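Local coordinates for protein 4-oxalmesaconate hydratase (Pseudomonas putida, PDB 5CGZ) that catalyses the zinc-dependent hydration of 4-carboxy-2-hydroxymuconate to 4-carboxy-4-hydroxy-2-oxoadipate, the third step of gallate degradation, at residues 3-8 / 105-110; 152-157 / 229-234. One frame throughout, in Å; residues are numbered along the deposited sequence. Where two conformers were deposited one is given.

Contact 1 of 2, residues 3-8 / 105-110; sequences SALVVS and VQPEFV
Ser-3 and Leu-5 bind the segment 105-110 through their main chains: the carbonyl of Ser-3 accepts the amide of Glu-108 (N to O 2.8 Å), and two residues on, Leu-5 N gives a 3.1 Å bond to Phe-109 O. Leu-5 has a further backbone bond to Leu-111. Between these, the CA-H of Val-110 approaches Leu-5 O at 3.2 Å from CA, a close contact at the parallel bridge. At the start of the strand a water carries the pairing further: it donates to Gln-106 O (2.9 Å) and accepts a weak bond from Ser-3 N. Ser-3 OG points at the carbonyl of Val-105, at the end of helix 92-105; the bond is very short and belongs to one of two deposited conformers, so its detail is doubtful.

The side chains divide between the faces of the sheet. Phe-109 has CG between its backbone N and carbonyl carbon (chi1 65°), which brings the ring across the methyl of Ala-4; Ala-4 CB stands 3.5 Å from the centroid of the Phe-109 ring, over its centre, as a CH-pi contact. On the face that carries Leu-5 and Val-110, Leu-5 CB packs on Pro-107 CB at 3.7 Å. The carboxylate of Glu-108 leads elsewhere, to Tyr-30 OH and, as a salt bridge, to Lys-2.

Helix 92-105 carries the chain from strand 76-80, at one edge of the sheet, to strand 110-112 on the other side of strand 3-8. The resulting parallel strand order 3-2-1-4-5 is characteristic of a Rossmann-like fold, in which strand 3-8 runs toward the zinc ligands His-10 and Asp-13.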
# COMPACT_ATOMS: atom_id res chain seq x y z
N SER A 3 -26.63 23.04 -2.49
CA SER A 3 -26.82 22.17 -1.33
C SER A 3 -25.64 21.20 -1.17
O SER A 3 -24.84 21.02 -2.08
CB SER A 3 -28.12 21.39 -1.48
OG SER A 3 -28.00 20.45 -2.55
N ALA A 4 -25.55 20.59 0.01
CA ALA A 4 -24.55 19.55 0.26
C ALA A 4 -25.00 18.68 1.42
O ALA A 4 -25.91 19.06 2.18
CB ALA A 4 -23.16 20.17 0.54
N LEU A 5 -24.37 17.53 1.56
CA LEU A 5 -24.85 16.48 2.44
C LEU A 5 -23.76 15.96 3.37
O LEU A 5 -22.61 15.74 2.94
CB LEU A 5 -25.42 15.32 1.60
CG LEU A 5 -25.89 14.09 2.37
CD1 LEU A 5 -27.13 14.43 3.20
CD2 LEU A 5 -26.17 12.92 1.42
N VAL A 6 -24.12 15.75 4.63
CA VAL A 6 -23.21 15.12 5.57
C VAL A 6 -23.88 13.85 6.10
O VAL A 6 -25.01 13.89 6.57
CB VAL A 6 -22.86 16.07 6.74
CG1 VAL A 6 -21.96 15.37 7.77
CG2 VAL A 6 -22.21 17.32 6.20
N VAL A 7 -23.20 12.71 5.97
CA VAL A 7 -23.72 11.46 6.53
C VAL A 7 -22.92 11.03 7.76
O VAL A 7 -21.76 10.61 7.66
CB VAL A 7 -23.70 10.33 5.49
CG1 VAL A 7 -24.33 9.07 6.08
CG2 VAL A 7 -24.46 10.77 4.25
N SER A 8 -23.57 11.15 8.91
CA SER A 8 -22.96 10.96 10.22
C SER A 8 -23.41 9.63 10.83
O SER A 8 -24.62 9.39 10.94
CB SER A 8 -23.35 12.15 11.11
OG SER A 8 -22.73 12.10 12.38
N VAL A 105 -32.09 16.24 -1.94
CA VAL A 105 -31.13 17.29 -1.63
C VAL A 105 -30.28 17.68 -2.85
O VAL A 105 -29.89 18.85 -2.99
CB VAL A 105 -30.20 16.85 -0.47
CG1 VAL A 105 -29.04 17.84 -0.30
CG2 VAL A 105 -31.01 16.69 0.82
N GLN A 106 -30.01 16.72 -3.72
CA GLN A 106 -29.12 16.95 -4.87
C GLN A 106 -27.80 17.62 -4.45
O GLN A 106 -27.43 18.67 -4.98
CB GLN A 106 -29.84 17.80 -5.93
CG GLN A 106 -31.07 17.12 -6.55
CD GLN A 106 -30.69 16.09 -7.61
OE1 GLN A 106 -29.62 16.18 -8.22
NE2 GLN A 106 -31.56 15.12 -7.84
N PRO A 107 -27.08 17.01 -3.50
CA PRO A 107 -25.91 17.69 -2.93
C PRO A 107 -24.77 17.90 -3.93
O PRO A 107 -24.58 17.09 -4.84
CB PRO A 107 -25.48 16.74 -1.80
CG PRO A 107 -25.94 15.37 -2.27
CD PRO A 107 -27.25 15.63 -2.99
N GLU A 108 -24.02 18.99 -3.75
CA GLU A 108 -22.84 19.26 -4.57
C GLU A 108 -21.63 18.47 -4.09
O GLU A 108 -20.69 18.24 -4.85
CB GLU A 108 -22.49 20.74 -4.56
CG GLU A 108 -23.40 21.61 -5.42
CD GLU A 108 -22.94 23.05 -5.46
OE1 GLU A 108 -21.75 23.33 -5.14
OE2 GLU A 108 -23.77 23.92 -5.80
N PHE A 109 -21.65 18.10 -2.81
CA PHE A 109 -20.60 17.25 -2.26
C PHE A 109 -21.13 16.53 -1.03
O PHE A 109 -22.17 16.91 -0.48
CB PHE A 109 -19.33 18.06 -1.94
CG PHE A 109 -19.50 19.10 -0.85
CD1 PHE A 109 -19.33 18.76 0.48
CD2 PHE A 109 -19.80 20.42 -1.17
CE1 PHE A 109 -19.47 19.71 1.49
CE2 PHE A 109 -19.94 21.38 -0.18
CZ PHE A 109 -19.78 21.03 1.16
N VAL A 110 -20.42 15.48 -0.62
CA VAL A 110 -20.83 14.67 0.52
C VAL A 110 -19.67 14.49 1.50
O VAL A 110 -18.53 14.24 1.09
CB VAL A 110 -21.32 13.29 0.07
CG1 VAL A 110 -21.92 12.52 1.26
CG2 VAL A 110 -22.33 13.43 -1.05
O HOH W 1 -27.05 21.50 -5.19

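Contact 2 of 2, residues 152-157 / 229-234; sequences PPVYAF and QSVFPR
Tyr-155 lies beside Ser-230 on one face of an antiparallel pair of strands, and its side chain can be followed outward atom by atom. CB stands near the carbonyl oxygen of Gln-229. With CG anti to its own carbonyl carbon (chi1 -55°), the ring extends beside Ser-230, where CD2 lies 3.5 Å and CE2 3.3 Å from Ser-230 OG; that hydroxyl has its polar partner in Asp-170. The side chain also packs on Phe-109 and Leu-111. At the tip, OH hydrogen-bonds to the carbonyl of Leu-239 of a second subunit. A phenylalanine in place of Tyr-155 would probably leave that carbonyl without its hydroxyl mate and so weaken a tie between the subunits.

Beneath the side chains the backbones are joined by nearly straight bonds. Ala-156 and Gln-229 form the hydrogen-bonded pair, with Ala-156 N to Gln-229 O at 2.8 Å and the return bond from Gln-229 N to Ala-156 O at 2.9 Å. Where strand 225-230 has ended, Val-231 N still reaches Val-154 O (2.8 Å). The same oxygen accepts a bond from a water that in turn accepts the amide of Phe-232, so the turn stays tied to the strand after direct pairing stops.

Val-154 divides its two methyls between two partners. CG1 runs alongside Val-231 CG2 at 3.8 Å, while CG2 meets the edge of the Phe-232 ring, in its plane, at CE2 (3.7 Å). Val-231 CG1 lies over one face of that ring, above its centre.

Helix 122-138 packs against this apolar group, touching Val-154 through Met-127 and Arg-134, Val-231 through Gln-131 and Phe-232 through Arg-134. Phe-232 also meets the ring of Tyr-119 of a third subunit, and strand 154-157 itself hydrogen-bonds along strand 110-112.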
# COMPACT_ATOMS: atom_id res chain seq x y z
N PRO A 152 -21.39 14.23 -7.30
CA PRO A 152 -20.83 15.09 -6.25
C PRO A 152 -19.61 14.44 -5.63
O PRO A 152 -19.64 13.25 -5.34
CB PRO A 152 -21.97 15.22 -5.23
CG PRO A 152 -22.82 13.97 -5.46
CD PRO A 152 -22.73 13.70 -6.95
N PRO A 153 -18.53 15.21 -5.45
CA PRO A 153 -17.36 14.72 -4.71
C PRO A 153 -17.76 14.17 -3.34
O PRO A 153 -18.68 14.67 -2.70
CB PRO A 153 -16.47 15.96 -4.58
CG PRO A 153 -16.84 16.81 -5.78
CD PRO A 153 -18.32 16.57 -6.00
N VAL A 154 -17.08 13.12 -2.92
CA VAL A 154 -17.29 12.55 -1.59
C VAL A 154 -15.97 12.66 -0.82
O VAL A 154 -14.90 12.40 -1.37
CB VAL A 154 -17.74 11.08 -1.68
CG1 VAL A 154 -17.91 10.48 -0.27
CG2 VAL A 154 -19.03 10.95 -2.49
N TYR A 155 -16.05 13.05 0.45
CA TYR A 155 -14.86 13.19 1.29
C TYR A 155 -15.04 12.47 2.60
O TYR A 155 -16.13 12.48 3.17
CB TYR A 155 -14.56 14.66 1.60
CG TYR A 155 -14.40 15.59 0.42
CD1 TYR A 155 -15.51 16.22 -0.14
CD2 TYR A 155 -13.15 15.87 -0.11
CE1 TYR A 155 -15.38 17.09 -1.21
CE2 TYR A 155 -13.00 16.76 -1.18
CZ TYR A 155 -14.13 17.36 -1.72
OH TYR A 155 -14.01 18.24 -2.78
N ALA A 156 -13.96 11.88 3.11
CA ALA A 156 -13.95 11.37 4.47
C ALA A 156 -13.39 12.45 5.38
O ALA A 156 -12.27 12.92 5.15
CB ALA A 156 -13.13 10.09 4.58
N PHE A 157 -14.16 12.87 6.38
CA PHE A 157 -13.64 13.83 7.35
C PHE A 157 -12.75 13.08 8.36
O PHE A 157 -12.63 11.84 8.30
CB PHE A 157 -14.76 14.63 8.04
CG PHE A 157 -15.97 13.82 8.45
CD1 PHE A 157 -15.83 12.63 9.16
CD2 PHE A 157 -17.26 14.28 8.15
CE1 PHE A 157 -16.97 11.90 9.55
CE2 PHE A 157 -18.38 13.56 8.54
CZ PHE A 157 -18.24 12.37 9.24
N GLN A 229 -10.24 13.58 3.18
CA GLN A 229 -9.69 12.69 2.16
C GLN A 229 -10.72 12.44 1.07
O GLN A 229 -11.80 11.91 1.33
CB GLN A 229 -9.22 11.36 2.75
CG GLN A 229 -8.59 10.45 1.69
CD GLN A 229 -7.62 9.40 2.25
OE1 GLN A 229 -7.78 8.93 3.37
NE2 GLN A 229 -6.61 9.05 1.46
N SER A 230 -10.36 12.82 -0.15
CA SER A 230 -11.24 12.71 -1.31
C SER A 230 -11.39 11.29 -1.80
O SER A 230 -10.42 10.56 -1.89
CB SER A 230 -10.70 13.55 -2.47
OG SER A 230 -10.39 14.86 -2.02
N VAL A 231 -12.61 10.92 -2.16
CA VAL A 231 -12.84 9.61 -2.75
C VAL A 231 -12.55 9.61 -4.26
O VAL A 231 -11.99 8.66 -4.78
CB VAL A 231 -14.28 9.14 -2.51
CG1 VAL A 231 -14.55 7.85 -3.26
CG2 VAL A 231 -14.52 8.96 -1.00
N PHE A 232 -12.93 10.69 -4.95
CA PHE A 232 -12.83 10.73 -6.40
C PHE A 232 -11.84 11.79 -6.88
O PHE A 232 -11.61 12.79 -6.20
CB PHE A 232 -14.20 11.01 -7.03
CG PHE A 232 -15.25 10.02 -6.65
CD1 PHE A 232 -15.27 8.76 -7.24
CD2 PHE A 232 -16.21 10.33 -5.70
CE1 PHE A 232 -16.22 7.82 -6.88
CE2 PHE A 232 -17.17 9.40 -5.32
CZ PHE A 232 -17.18 8.15 -5.91
N PRO A 233 -11.27 11.58 -8.08
CA PRO A 233 -10.44 12.60 -8.72
C PRO A 233 -11.25 13.86 -8.99
O PRO A 233 -12.40 13.77 -9.43
CB PRO A 233 -10.01 11.93 -10.03
CG PRO A 233 -11.11 10.92 -10.31
CD PRO A 233 -11.50 10.41 -8.96
N ARG A 234 -10.68 15.03 -8.74
CA ARG A 234 -11.39 16.26 -9.03
C ARG A 234 -11.10 16.68 -10.48
O ARG A 234 -10.10 16.29 -11.06
CB ARG A 234 -11.00 17.36 -8.05
CG ARG A 234 -9.58 17.83 -8.23
CD ARG A 234 -9.19 18.86 -7.16
NE ARG A 234 -7.80 19.25 -7.34
CZ ARG A 234 -7.41 20.45 -7.75
NH1 ARG A 234 -8.30 21.39 -8.03
NH2 ARG A 234 -6.11 20.71 -7.89
O HOH W 2 -14.28 13.04 -4.04

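How the contacts relate
Contact 1 closes before contact 2 opens along the chain, yet their centres are only about 12 Å apart, because both lie in one mixed sheet. Strand 110-112 stands between 3-8 and 154-157 and joins them: probable hydrogen bonds run from Val-110 O to Tyr-155 N and from Val-110 N to Pro-153 O, each 2.8 Å. Contact 1 belongs to the parallel part of the sheet; contact 2 marks the change to antiparallel pairing with strand 225-230. Both meet the chain end of the second subunit, at Leu-239 and Ala-240. Contact 2 meets more of it: Arg-234 pairs in parallel with a strand there, so the sheet runs on across that interface. The loop after strand 225-230 reaches a third subunit.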